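Side-chain contacts in putative poly(3-hydroxybutyrate) depolymerase LpqC (Bordetella parapertussis 12822, PDB 3D0K), which probably hydrolyses ester bonds of poly(3-hydroxybutyrate) or related esters, acting as a serine hydrolase of the alpha/beta-hydrolase fold: residues A[93-98]-A[103-108]; A[277-282]-A[287-292]; A[82-87]-A[129-134]; A[180-185]-A[198-203]. One frame throughout, in Å; residues are numbered along the deposited sequence.

Contact 1. Residues A[93-98]-A[103-108]. With SO4 (sulfate ion), chain I; SO4 (sulfate ion), chain F.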
loop_
_atom_site.group_PDB
_atom_site.type_symbol
_atom_site.label_atom_id
_atom_site.label_comp_id
_atom_site.label_asym_id
_atom_site.label_seq_id
_atom_site.Cartn_x
_atom_site.Cartn_y
_atom_site.Cartn_z
ATOM N N GLU A 93 2.529 6.861 -17.834
ATOM C CA GLU A 93 2.933 8.032 -18.595
ATOM C C GLU A 93 3.488 9.143 -17.717
ATOM O O GLU A 93 4.495 9.721 -18.050
ATOM C CB GLU A 93 1.786 8.576 -19.463
ATOM C CG GLU A 93 2.276 9.070 -20.798
ATOM C CD GLU A 93 1.612 10.378 -21.259
ATOM O OE1 GLU A 93 0.425 10.661 -20.882
ATOM O OE2 GLU A 93 2.302 11.120 -22.029
ATOM N N ILE A 94 2.866 9.412 -16.577
ATOM C CA ILE A 94 3.310 10.519 -15.710
ATOM C C ILE A 94 4.258 10.077 -14.573
ATOM O O ILE A 94 5.070 10.887 -14.063
ATOM C CB ILE A 94 2.087 11.265 -15.126
ATOM C CG1 ILE A 94 1.196 11.754 -16.269
ATOM C CG2 ILE A 94 2.491 12.428 -14.199
ATOM C CD1 ILE A 94 -0.170 12.253 -15.851
ATOM N N TRP A 95 4.143 8.806 -14.183
ATOM C CA TRP A 95 4.966 8.235 -13.099
ATOM C C TRP A 95 5.707 6.990 -13.609
ATOM O O TRP A 95 5.452 5.874 -13.168
ATOM C CB TRP A 95 4.071 7.872 -11.919
ATOM C CG TRP A 95 3.344 9.050 -11.391
ATOM C CD1 TRP A 95 2.161 9.568 -11.866
ATOM C CD2 TRP A 95 3.723 9.865 -10.278
ATOM N NE1 TRP A 95 1.788 10.666 -11.115
ATOM C CE2 TRP A 95 2.715 10.871 -10.129
ATOM C CE3 TRP A 95 4.807 9.847 -9.381
ATOM C CZ2 TRP A 95 2.757 11.842 -9.120
ATOM C CZ3 TRP A 95 4.859 10.823 -8.375
ATOM C CH2 TRP A 95 3.842 11.820 -8.265
ATOM N N PRO A 96 6.643 7.186 -14.552
ATOM C CA PRO A 96 7.220 6.019 -15.235
ATOM C C PRO A 96 8.160 5.150 -14.368
ATOM O O PRO A 96 8.933 5.660 -13.555
ATOM C CB PRO A 96 7.980 6.658 -16.425
ATOM C CG PRO A 96 8.355 8.005 -15.901
ATOM C CD PRO A 96 7.237 8.458 -15.029
ATOM N N GLY A 97 8.077 3.832 -14.566
ATOM C CA GLY A 97 9.030 2.887 -13.980
ATOM C C GLY A 97 8.812 2.626 -12.497
ATOM O O GLY A 97 8.083 3.349 -11.799
ATOM N N VAL A 98 9.481 1.590 -12.004
ATOM C CA VAL A 98 9.534 1.336 -10.570
ATOM C C VAL A 98 10.132 2.550 -9.808
ATOM O O VAL A 98 9.839 2.723 -8.635
ATOM C CB VAL A 98 10.311 0.026 -10.242
ATOM C CG1 VAL A 98 9.635 -1.191 -10.938
ATOM C CG2 VAL A 98 11.799 0.141 -10.590
ATOM N N ASN A 103 9.295 2.776 -5.894
ATOM C CA ASN A 103 10.409 3.363 -5.134
ATOM C C ASN A 103 10.158 4.813 -4.678
ATOM O O ASN A 103 11.057 5.460 -4.079
ATOM C CB ASN A 103 11.742 3.337 -5.932
ATOM C CG ASN A 103 12.146 1.929 -6.432
ATOM O OD1 ASN A 103 13.139 1.785 -7.193
ATOM N ND2 ASN A 103 11.394 0.912 -6.050
ATOM N N GLY A 104 8.960 5.328 -4.953
ATOM C CA GLY A 104 8.535 6.596 -4.306
ATOM C C GLY A 104 9.225 7.882 -4.816
ATOM O O GLY A 104 9.150 8.921 -4.160
ATOM N N ARG A 105 9.880 7.825 -5.967
ATOM C CA ARG A 105 10.681 8.988 -6.458
ATOM C C ARG A 105 11.633 9.513 -5.341
ATOM O O ARG A 105 11.668 10.723 -5.063
ATOM C CB ARG A 105 9.749 10.141 -6.928
ATOM C CG ARG A 105 9.397 10.125 -8.367
ATOM C CD ARG A 105 8.666 11.378 -8.870
ATOM N NE ARG A 105 9.605 12.418 -9.180
ATOM C CZ ARG A 105 9.677 13.598 -8.570
ATOM N NH1 ARG A 105 10.621 14.456 -8.923
ATOM N NH2 ARG A 105 8.815 13.926 -7.622
ATOM N N ALA A 106 12.326 8.590 -4.665
ATOM C CA ALA A 106 13.139 8.914 -3.491
ATOM C C ALA A 106 14.381 9.745 -3.871
ATOM O O ALA A 106 14.974 10.422 -3.020
ATOM C CB ALA A 106 13.564 7.679 -2.786
ATOM N N PHE A 107 14.794 9.655 -5.127
ATOM C CA PHE A 107 16.030 10.308 -5.567
ATOM C C PHE A 107 15.751 11.363 -6.572
ATOM O O PHE A 107 14.837 11.215 -7.353
ATOM C CB PHE A 107 17.001 9.294 -6.164
ATOM C CG PHE A 107 17.458 8.287 -5.183
ATOM C CD1 PHE A 107 16.879 7.021 -5.159
ATOM C CD2 PHE A 107 18.446 8.611 -4.247
ATOM C CE1 PHE A 107 17.277 6.080 -4.206
ATOM C CE2 PHE A 107 18.865 7.683 -3.305
ATOM C CZ PHE A 107 18.280 6.394 -3.290
ATOM N N THR A 108 16.562 12.420 -6.560
ATOM C CA THR A 108 16.575 13.373 -7.641
ATOM C C THR A 108 17.260 12.680 -8.813
ATOM O O THR A 108 17.820 11.573 -8.671
ATOM C CB THR A 108 17.387 14.668 -7.291
ATOM O OG1 THR A 108 18.766 14.332 -7.089
ATOM C CG2 THR A 108 16.817 15.359 -6.043
HETATM S S SO4 I . 10.327 -0.681 -14.934
HETATM O O1 SO4 I . 10.854 -1.998 -14.552
HETATM O O2 SO4 I . 10.853 0.341 -14.025
HETATM O O3 SO4 I . 10.727 -0.440 -16.329
HETATM O O4 SO4 I . 8.860 -0.725 -14.868
HETATM S S SO4 F . 20.075 17.846 -7.144
HETATM O O1 SO4 F . 20.104 16.643 -6.314
HETATM O O2 SO4 F . 21.197 18.687 -6.728
HETATM O O3 SO4 F . 20.247 17.448 -8.535
HETATM O O4 SO4 F . 18.841 18.622 -7.016
#
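The long connection after strand 84-89 folds back on itself round the short helix 97-100, and two meetings close the turn: Val-98 with Asn-103 by a backbone bond, and Trp-95 with Arg-105 by side-chain packing. Asn-103 N donates to Val-98 O at 2.8 Å. The Asn-103 side chain turns back over the same carbonyl: CG lies anti to its own carbonyl carbon (chi1 -55°), which brings CG to 3.3 Å from Val-98 O. It also runs beside the valine, both side chains pointing the same way, with Asn-103 OD1 4.0 Å from Val-98 CG2.

The second meeting is apolar. Arg-105, bent at chi3, brings its CD to 3.9 Å from Trp-95 CZ3, at the six-membered end of the indole. The two side chains cross at about a right angle, and the guanidinium plane is turned 70° from the ring, so this is aliphatic packing without stacking. The indole is buried; its NE1 is hydrogen-bonded to Pro-39 O, and Phe-90 meets the ring edge-to-face.

Two sulfate ions, probably from the crystallisation liquor, sit at the margins. One takes the amide Val-98 N on its O2 at 2.7 Å; the other takes Thr-108 OG1, which is also hydrogen-bonded to Asn-112 N, on its O1 at 2.8 Å. Together the two meetings close the turn round helix 97-100 within the long connection from strand 84-89 to helix 122-133, part of a strand-to-helix crossover of the alpha/beta fold.

Contact 2. Residues A[277-282]-A[287-292]. With SO4 (sulfate ion), chain J.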
loop_
_atom_site.group_PDB
_atom_site.type_symbol
_atom_site.label_atom_id
_atom_site.label_comp_id
_atom_site.label_asym_id
_atom_site.label_seq_id
_atom_site.Cartn_x
_atom_site.Cartn_y
_atom_site.Cartn_z
ATOM N N SER A 277 -7.258 -8.923 -2.469
ATOM C CA SER A 277 -8.171 -7.868 -2.019
ATOM C C SER A 277 -9.341 -8.425 -1.179
ATOM O O SER A 277 -9.656 -7.877 -0.121
ATOM C CB SER A 277 -8.727 -7.038 -3.198
ATOM O OG SER A 277 -7.696 -6.316 -3.847
ATOM N N GLN A 278 -9.998 -9.471 -1.654
ATOM C CA GLN A 278 -11.160 -10.010 -0.964
ATOM C C GLN A 278 -10.777 -10.745 0.332
ATOM O O GLN A 278 -11.521 -10.736 1.322
ATOM C CB GLN A 278 -11.957 -10.903 -1.925
ATOM C CG GLN A 278 -12.396 -10.160 -3.187
ATOM C CD GLN A 278 -13.778 -10.548 -3.653
ATOM O OE1 GLN A 278 -14.023 -11.693 -4.060
ATOM N NE2 GLN A 278 -14.709 -9.581 -3.609
ATOM N N VAL A 279 -9.600 -11.354 0.331
ATOM C CA VAL A 279 -9.063 -11.970 1.544
ATOM C C VAL A 279 -8.752 -10.917 2.584
ATOM O O VAL A 279 -9.023 -11.095 3.742
ATOM C CB VAL A 279 -7.839 -12.817 1.200
ATOM C CG1 VAL A 279 -7.023 -13.185 2.444
ATOM C CG2 VAL A 279 -8.289 -14.046 0.363
ATOM N N CYS A 280 -8.099 -9.837 2.158
ATOM C CA CYS A 280 -7.776 -8.720 3.048
ATOM C C CYS A 280 -9.011 -8.076 3.696
ATOM O O CYS A 280 -8.991 -7.752 4.887
ATOM C CB CYS A 280 -6.945 -7.667 2.291
ATOM S SG CYS A 280 -6.277 -6.430 3.464
ATOM N N ALA A 281 -10.059 -7.896 2.888
ATOM C CA ALA A 281 -11.347 -7.366 3.325
ATOM C C ALA A 281 -11.963 -8.298 4.337
ATOM O O ALA A 281 -12.545 -7.833 5.315
ATOM C CB ALA A 281 -12.259 -7.200 2.159
ATOM N N SER A 282 -11.857 -9.609 4.084
ATOM C CA SER A 282 -12.374 -10.598 5.023
ATOM C C SER A 282 -11.637 -10.534 6.373
ATOM O O SER A 282 -12.250 -10.600 7.422
ATOM C CB SER A 282 -12.253 -12.029 4.433
ATOM O OG SER A 282 -12.807 -12.989 5.342
ATOM N N GLY A 287 -13.171 -10.302 10.208
ATOM C CA GLY A 287 -12.330 -10.834 11.264
ATOM C C GLY A 287 -11.934 -12.287 11.066
ATOM O O GLY A 287 -11.755 -13.019 12.026
ATOM N N ARG A 288 -11.819 -12.720 9.825
ATOM C CA ARG A 288 -11.627 -14.129 9.566
ATOM C C ARG A 288 -10.945 -14.354 8.229
ATOM O O ARG A 288 -11.039 -13.542 7.312
ATOM C CB ARG A 288 -12.978 -14.819 9.590
ATOM C CG ARG A 288 -13.888 -14.466 8.433
ATOM C CD ARG A 288 -15.283 -14.956 8.718
ATOM N NE ARG A 288 -15.340 -16.399 8.581
ATOM C CZ ARG A 288 -15.574 -17.030 7.443
ATOM N NH1 ARG A 288 -15.592 -18.356 7.413
ATOM N NH2 ARG A 288 -15.788 -16.347 6.326
HETATM N N MSE A 289 -10.266 -15.479 8.130
HETATM C CA MSE A 289 -9.820 -15.965 6.861
HETATM C C MSE A 289 -10.998 -16.677 6.168
HETATM O O MSE A 289 -11.750 -17.457 6.818
HETATM C CB MSE A 289 -8.607 -16.876 7.087
HETATM C CG MSE A 289 -8.051 -17.556 5.881
HETATM SE SE MSE A 289 -6.936 -16.312 4.807
HETATM C CE MSE A 289 -6.037 -15.440 6.219
ATOM N N PRO A 290 -11.221 -16.408 4.866
ATOM C CA PRO A 290 -12.265 -17.203 4.180
ATOM C C PRO A 290 -11.986 -18.707 4.299
ATOM O O PRO A 290 -10.823 -19.123 4.427
ATOM C CB PRO A 290 -12.144 -16.755 2.715
ATOM C CG PRO A 290 -11.574 -15.405 2.788
ATOM C CD PRO A 290 -10.605 -15.432 3.955
ATOM N N ASP A 291 -13.029 -19.529 4.259
ATOM C CA ASP A 291 -12.793 -20.962 4.375
ATOM C C ASP A 291 -12.260 -21.577 3.050
ATOM O O ASP A 291 -12.225 -20.901 2.012
ATOM C CB ASP A 291 -14.026 -21.678 4.963
ATOM C CG ASP A 291 -15.234 -21.669 4.042
ATOM O OD1 ASP A 291 -16.376 -21.773 4.575
ATOM O OD2 ASP A 291 -15.068 -21.582 2.797
ATOM N N ALA A 292 -11.837 -22.843 3.094
ATOM C CA ALA A 292 -11.203 -23.486 1.938
ATOM C C ALA A 292 -12.066 -23.425 0.678
ATOM O O ALA A 292 -11.540 -23.203 -0.416
ATOM C CB ALA A 292 -10.793 -24.925 2.256
HETATM S S SO4 J . -12.655 -24.731 6.218
HETATM O O1 SO4 J . -11.880 -25.875 6.687
HETATM O O2 SO4 J . -11.845 -23.528 6.399
HETATM O O3 SO4 J . -12.966 -24.915 4.803
HETATM O O4 SO4 J . -13.903 -24.615 6.978
HETATM O O HOH W 1 -15.400 -13.746 5.435
#
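Ser-282 OG is gripped from two sides: it donates to Arg-288 O at 2.7 Å and accepts a bond from a water, also at 2.7 Å from OG. That water in turn accepts from Arg-288 NH2, lying in the guanidinium plane at its edge, so serine, water and arginine close a small ring. The hydroxyl reaches across because OG is anti to the serine's backbone N (chi1 -178°); it approaches Arg-288 O from above the carbonyl plane.

The serine's own carbonyl is used as well. Arg-288 N donates to Ser-282 O at 3.2 Å. Residue 288 is thus tied to one serine through both its N and its O, just after Gly-287, with positive phi, has ended the helix.

Next to these bonds the packing is mostly apolar. Pro-290 CD lies 3.8 Å from Ser-282 CB, while Pro-290 CG faces Val-279 CG2 at 4.3 Å. Met-289, present as selenomethionine, folds back at chi2 and chi3 to bring SE to 3.9 Å from Val-279 CG1.

Asp-291 then N-caps helix 292-298 through Glu-294 N. Leu-295 of that helix covers Val-279 and Pro-290, and strand 262-266 lies against the same patch, Val-266 touching Val-279 and Gln-264 touching Met-289. Elsewhere on helix 273-286, Ser-277 and Cys-280 pack on Phe-145 of strand 142-147.

Contact 3. Residues A[82-87]-A[129-134]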
loop_
_atom_site.group_PDB
_atom_site.type_symbol
_atom_site.label_atom_id
_atom_site.label_comp_id
_atom_site.label_asym_id
_atom_site.label_seq_id
_atom_site.Cartn_x
_atom_site.Cartn_y
_atom_site.Cartn_z
ATOM N N LYS A 82 -19.892 -0.844 4.021
ATOM C CA LYS A 82 -20.009 0.638 3.901
ATOM C C LYS A 82 -18.616 1.294 4.042
ATOM O O LYS A 82 -18.374 2.077 4.936
ATOM C CB LYS A 82 -21.016 1.201 4.895
ATOM C CG LYS A 82 -22.418 0.527 4.826
ATOM C CD LYS A 82 -22.902 0.482 3.402
ATOM C CE LYS A 82 -24.298 -0.167 3.317
ATOM N NZ LYS A 82 -24.447 -0.753 1.949
ATOM N N LEU A 83 -17.724 0.948 3.136
ATOM C CA LEU A 83 -16.381 1.486 3.141
ATOM C C LEU A 83 -16.266 2.475 2.006
ATOM O O LEU A 83 -16.751 2.188 0.913
ATOM C CB LEU A 83 -15.385 0.358 2.818
ATOM C CG LEU A 83 -15.612 -0.945 3.614
ATOM C CD1 LEU A 83 -14.739 -2.063 3.068
ATOM C CD2 LEU A 83 -15.338 -0.669 5.100
ATOM N N LEU A 84 -15.502 3.558 2.216
ATOM C CA LEU A 84 -15.155 4.442 1.108
ATOM C C LEU A 84 -13.838 3.946 0.473
ATOM O O LEU A 84 -12.829 3.827 1.147
ATOM C CB LEU A 84 -14.978 5.856 1.634
ATOM C CG LEU A 84 -14.576 6.893 0.562
ATOM C CD1 LEU A 84 -15.730 7.085 -0.452
ATOM C CD2 LEU A 84 -14.187 8.227 1.285
ATOM N N ILE A 85 -13.864 3.603 -0.804
ATOM C CA ILE A 85 -12.657 3.085 -1.468
ATOM C C ILE A 85 -11.939 4.164 -2.247
ATOM O O ILE A 85 -12.571 4.846 -3.059
ATOM C CB ILE A 85 -13.020 1.917 -2.454
ATOM C CG1 ILE A 85 -13.820 0.820 -1.721
ATOM C CG2 ILE A 85 -11.706 1.332 -3.113
ATOM C CD1 ILE A 85 -13.196 0.243 -0.417
ATOM N N VAL A 86 -10.635 4.354 -1.986
ATOM C CA VAL A 86 -9.851 5.350 -2.708
ATOM C C VAL A 86 -8.608 4.666 -3.233
ATOM O O VAL A 86 -7.776 4.172 -2.430
ATOM C CB VAL A 86 -9.390 6.496 -1.760
ATOM C CG1 VAL A 86 -8.489 7.467 -2.473
ATOM C CG2 VAL A 86 -10.630 7.245 -1.162
ATOM N N ALA A 87 -8.473 4.669 -4.560
ATOM C CA ALA A 87 -7.324 4.069 -5.215
ATOM C C ALA A 87 -6.476 5.151 -5.923
ATOM O O ALA A 87 -6.755 5.486 -7.097
ATOM C CB ALA A 87 -7.776 2.988 -6.158
ATOM N N ALA A 129 -5.980 13.999 4.132
ATOM C CA ALA A 129 -6.255 15.268 4.856
ATOM C C ALA A 129 -7.309 16.085 4.077
ATOM O O ALA A 129 -8.150 16.800 4.663
ATOM C CB ALA A 129 -4.965 16.060 4.970
ATOM N N ASN A 130 -7.269 15.973 2.748
ATOM C CA ASN A 130 -8.236 16.606 1.917
ATOM C C ASN A 130 -9.638 16.008 1.934
ATOM O O ASN A 130 -10.637 16.771 1.858
ATOM C CB ASN A 130 -7.671 16.868 0.521
ATOM C CG ASN A 130 -6.838 18.145 0.493
ATOM O OD1 ASN A 130 -7.244 19.161 1.041
ATOM N ND2 ASN A 130 -5.687 18.091 -0.128
ATOM N N ILE A 131 -9.703 14.686 2.069
ATOM C CA ILE A 131 -10.978 13.955 2.262
ATOM C C ILE A 131 -11.600 14.415 3.570
ATOM O O ILE A 131 -12.803 14.685 3.654
ATOM C CB ILE A 131 -10.736 12.410 2.227
ATOM C CG1 ILE A 131 -10.329 11.992 0.804
ATOM C CG2 ILE A 131 -11.980 11.591 2.683
ATOM C CD1 ILE A 131 -10.034 10.485 0.639
ATOM N N ARG A 132 -10.759 14.527 4.596
ATOM C CA ARG A 132 -11.220 15.077 5.878
ATOM C C ARG A 132 -11.631 16.562 5.860
ATOM O O ARG A 132 -12.651 16.918 6.456
ATOM C CB ARG A 132 -10.134 14.828 6.926
ATOM C CG ARG A 132 -10.626 14.507 8.327
ATOM C CD ARG A 132 -9.423 14.016 9.136
ATOM N NE ARG A 132 -8.450 15.078 9.403
ATOM C CZ ARG A 132 -8.077 15.465 10.626
ATOM N NH1 ARG A 132 -8.588 14.873 11.715
ATOM N NH2 ARG A 132 -7.194 16.451 10.762
ATOM N N ALA A 133 -10.858 17.423 5.192
ATOM C CA ALA A 133 -11.236 18.828 5.055
ATOM C C ALA A 133 -12.499 18.949 4.219
ATOM O O ALA A 133 -13.277 19.847 4.456
ATOM C CB ALA A 133 -10.083 19.677 4.447
ATOM N N ALA A 134 -12.748 17.993 3.309
ATOM C CA ALA A 134 -13.967 18.011 2.478
ATOM C C ALA A 134 -15.180 17.584 3.293
ATOM O O ALA A 134 -16.317 17.729 2.837
ATOM C CB ALA A 134 -13.780 17.036 1.290
#
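Ile-131 is stretched out towards Val-86, its CG1 anti to the carbonyl carbon (chi1 -68°) and its CD1 carried on in an extended chain (chi2 179°). Val-86 answers with CG2, the methyl that stands anti to its own carbonyl carbon, since CG1 takes the place anti to the backbone N. The two side chains meet tip to tip, Ile-131 CD1 lying 3.8 Å from Val-86 CG2. The end-on meeting keeps Val-86 CA and Ile-131 CA 10.0 Å apart.

The second branch of the isoleucine has its own neighbour. Ile-131 CG2 faces Leu-84 CD2 at 4.3 Å, a looser approach. Leu-84 and Val-86, two residues apart on the strand, point to the same side and present their methyls to one isoleucine, while Ile-85 between them turns to the other face of the sheet and packs on Trp-74.

This is helix-on-sheet packing of the alpha/beta-hydrolase kind. Strand 84-89 lies between strands 40-46 and 56-60, and helix 122-133 belongs to the connection that crosses over strand 56-60 to reach the parallel strand 142-147. The backbone of Val-86 bonds to Val-57 and Val-59, and that of Ile-85 to Tyr-45, which sets the strand between its neighbours.

All three touching residues are buried, and no hydrogen bond crosses between the segments. Further round the helix, Asn-130 packs against helix 11-18 and gives its ND2 to Tyr-29 OH, while Ile-131 also touches Ala-137 in the loop leading to the next strand.

Contact 4. Residues A[180-185]-A[198-203]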
loop_
_atom_site.group_PDB
_atom_site.type_symbol
_atom_site.label_atom_id
_atom_site.label_comp_id
_atom_site.label_asym_id
_atom_site.label_seq_id
_atom_site.Cartn_x
_atom_site.Cartn_y
_atom_site.Cartn_z
ATOM N N PRO A 180 14.929 -3.948 6.461
ATOM C CA PRO A 180 14.949 -3.004 7.606
ATOM C C PRO A 180 16.377 -2.914 8.168
ATOM O O PRO A 180 16.678 -3.407 9.264
ATOM C CB PRO A 180 13.967 -3.641 8.594
ATOM C CG PRO A 180 14.079 -5.133 8.267
ATOM C CD PRO A 180 14.397 -5.275 6.835
ATOM N N THR A 181 17.233 -2.252 7.407
ATOM C CA THR A 181 18.650 -2.136 7.751
ATOM C C THR A 181 19.270 -1.013 6.941
ATOM O O THR A 181 18.890 -0.762 5.803
ATOM C CB THR A 181 19.447 -3.449 7.448
ATOM O OG1 THR A 181 20.832 -3.233 7.758
ATOM C CG2 THR A 181 19.362 -3.862 5.965
ATOM N N PHE A 182 20.223 -0.329 7.565
ATOM C CA PHE A 182 20.967 0.730 6.932
ATOM C C PHE A 182 22.203 0.188 6.196
ATOM O O PHE A 182 22.992 0.954 5.660
ATOM C CB PHE A 182 21.305 1.789 7.976
ATOM C CG PHE A 182 20.121 2.645 8.349
ATOM C CD1 PHE A 182 19.292 2.303 9.408
ATOM C CD2 PHE A 182 19.808 3.796 7.593
ATOM C CE1 PHE A 182 18.167 3.103 9.728
ATOM C CE2 PHE A 182 18.714 4.605 7.905
ATOM C CZ PHE A 182 17.874 4.260 8.967
ATOM N N GLU A 183 22.342 -1.129 6.121
ATOM C CA GLU A 183 23.497 -1.701 5.400
ATOM C C GLU A 183 23.483 -1.423 3.881
ATOM O O GLU A 183 24.553 -1.393 3.268
ATOM C CB GLU A 183 23.584 -3.207 5.598
ATOM C CG GLU A 183 23.976 -3.637 6.994
ATOM C CD GLU A 183 23.583 -5.089 7.273
ATOM O OE1 GLU A 183 22.352 -5.406 7.404
ATOM O OE2 GLU A 183 24.531 -5.909 7.360
ATOM N N HIS A 184 22.284 -1.274 3.290
ATOM C CA HIS A 184 22.126 -1.117 1.839
ATOM C C HIS A 184 21.415 0.184 1.546
ATOM O O HIS A 184 20.579 0.640 2.348
ATOM C CB HIS A 184 21.341 -2.286 1.234
ATOM C CG HIS A 184 21.802 -3.612 1.726
ATOM N ND1 HIS A 184 21.011 -4.438 2.500
ATOM C CD2 HIS A 184 23.000 -4.228 1.616
ATOM C CE1 HIS A 184 21.697 -5.523 2.811
ATOM N NE2 HIS A 184 22.906 -5.416 2.298
ATOM N N ARG A 185 21.766 0.784 0.395
ATOM C CA ARG A 185 21.114 1.995 -0.062
ATOM C C ARG A 185 19.692 1.640 -0.479
ATOM O O ARG A 185 19.435 0.572 -1.034
ATOM C CB ARG A 185 21.849 2.570 -1.269
ATOM C CG ARG A 185 21.310 3.949 -1.787
ATOM C CD ARG A 185 22.339 4.567 -2.755
ATOM N NE ARG A 185 23.524 4.961 -1.968
ATOM C CZ ARG A 185 23.684 6.182 -1.436
ATOM N NH1 ARG A 185 22.749 7.122 -1.655
ATOM N NH2 ARG A 185 24.776 6.480 -0.717
ATOM N N ASP A 198 14.956 6.188 14.260
ATOM C CA ASP A 198 13.563 6.387 14.662
ATOM C C ASP A 198 12.565 5.901 13.614
ATOM O O ASP A 198 11.515 5.336 13.985
ATOM C CB ASP A 198 13.280 7.862 15.025
ATOM C CG ASP A 198 13.978 8.294 16.333
ATOM O OD1 ASP A 198 13.926 9.515 16.691
ATOM O OD2 ASP A 198 14.572 7.418 17.022
ATOM N N HIS A 199 12.850 6.118 12.321
ATOM C CA HIS A 199 11.940 5.628 11.265
ATOM C C HIS A 199 11.882 4.106 11.351
ATOM O O HIS A 199 10.809 3.508 11.269
ATOM C CB HIS A 199 12.405 6.002 9.840
ATOM C CG HIS A 199 12.130 7.430 9.479
ATOM N ND1 HIS A 199 13.108 8.402 9.486
ATOM C CD2 HIS A 199 10.978 8.052 9.134
ATOM C CE1 HIS A 199 12.573 9.562 9.153
ATOM N NE2 HIS A 199 11.279 9.380 8.950
ATOM N N LEU A 200 13.056 3.507 11.493
ATOM C CA LEU A 200 13.169 2.069 11.617
ATOM C C LEU A 200 12.423 1.525 12.855
ATOM O O LEU A 200 11.708 0.510 12.750
ATOM C CB LEU A 200 14.652 1.636 11.632
ATOM C CG LEU A 200 14.817 0.101 11.690
ATOM C CD1 LEU A 200 14.008 -0.682 10.626
ATOM C CD2 LEU A 200 16.275 -0.316 11.610
ATOM N N ALA A 201 12.603 2.158 14.009
ATOM C CA ALA A 201 11.913 1.706 15.223
ATOM C C ALA A 201 10.404 1.773 15.008
ATOM O O ALA A 201 9.685 0.841 15.353
ATOM C CB ALA A 201 12.315 2.562 16.438
ATOM N N ARG A 202 9.919 2.870 14.426
ATOM C CA ARG A 202 8.474 3.017 14.211
ATOM C C ARG A 202 7.946 1.978 13.217
ATOM O O ARG A 202 6.840 1.389 13.430
ATOM C CB ARG A 202 8.148 4.397 13.666
ATOM C CG ARG A 202 8.418 5.535 14.635
ATOM C CD ARG A 202 8.314 6.770 13.769
ATOM N NE ARG A 202 9.141 7.911 14.162
ATOM C CZ ARG A 202 9.026 8.555 15.318
ATOM N NH1 ARG A 202 8.142 8.149 16.234
ATOM N NH2 ARG A 202 9.827 9.588 15.572
ATOM N N LEU A 203 8.729 1.741 12.160
ATOM C CA LEU A 203 8.383 0.663 11.181
ATOM C C LEU A 203 8.219 -0.678 11.851
ATOM O O LEU A 203 7.208 -1.408 11.643
ATOM C CB LEU A 203 9.448 0.590 10.076
ATOM C CG LEU A 203 9.392 -0.582 9.094
ATOM C CD1 LEU A 203 8.111 -0.477 8.235
ATOM C CD2 LEU A 203 10.673 -0.683 8.285
#
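The ring of Phe-182 leans obliquely on Leu-200, its CE1 4.3 Å from Leu-200 CB. A second flat group, the imidazole of His-184, has Glu-183 CB over the centre of one face, 4.0 Å above the plane; this is packing inside the loop and does not reach the helix.

The tighter touch belongs to Pro-180. Its CB comes 3.6 Å from Leu-200 CD1, and Pro-180 CA stands 3.9 Å from the same methyl. Leu-200 gets there because CG is anti to the backbone N (chi1 -177°), sending the isobutyl group outward from the helix, where its root and its tip meet different partners: CB the phenyl ring, CD1 the proline. One turn on, Leu-203 CD2 adds a looser contact with Pro-180 CB at 4.4 Å. No hydrogen bond joins the two segments.

Within the loop, Thr-181 bridges across Phe-182. Its OG1 accepts from Glu-183 N at 3.1 Å, closing an ST turn, and donates to Glu-183 OE1 at 2.7 Å, on the lone pair facing away from the other carboxylate oxygen. The hydroxyl thus holds both the backbone and the side chain of one glutamate.

Leu-190 covers both Phe-182 and Leu-200, and Ala-247 of helix 237-255 lies against Pro-180. Leu-203 packs onward on Met-158 of helix 149-160. The loop folds over the helix that leads on to strand 209-213, and a long excursion after the sixth strand of the sheet is a familiar place for insertions in alpha/beta hydrolases.

Overall arrangement
From the N terminus, contact 3 opens first, on strand 84-89, and closes with helix 122-133, tying the sheet to the helix that crosses over to strand 142-147. Contact 1 is nested inside that loop, closing a short turn round helix 97-100. Contact 4 follows in series, folding the excursion after strand 168-172 back on helix 197-205, and contact 2 comes last, linking helix 273-286 to the start of helix 292-298. None cross. Contacts 1 and 4 touch through Phe-107 CZ and Arg-185 CG, 4.2 Å apart. Contacts 2 and 3 come within about 6 Å at their nearest atoms, whereas contacts 1 and 2 lie on opposite sides of the chain's centre.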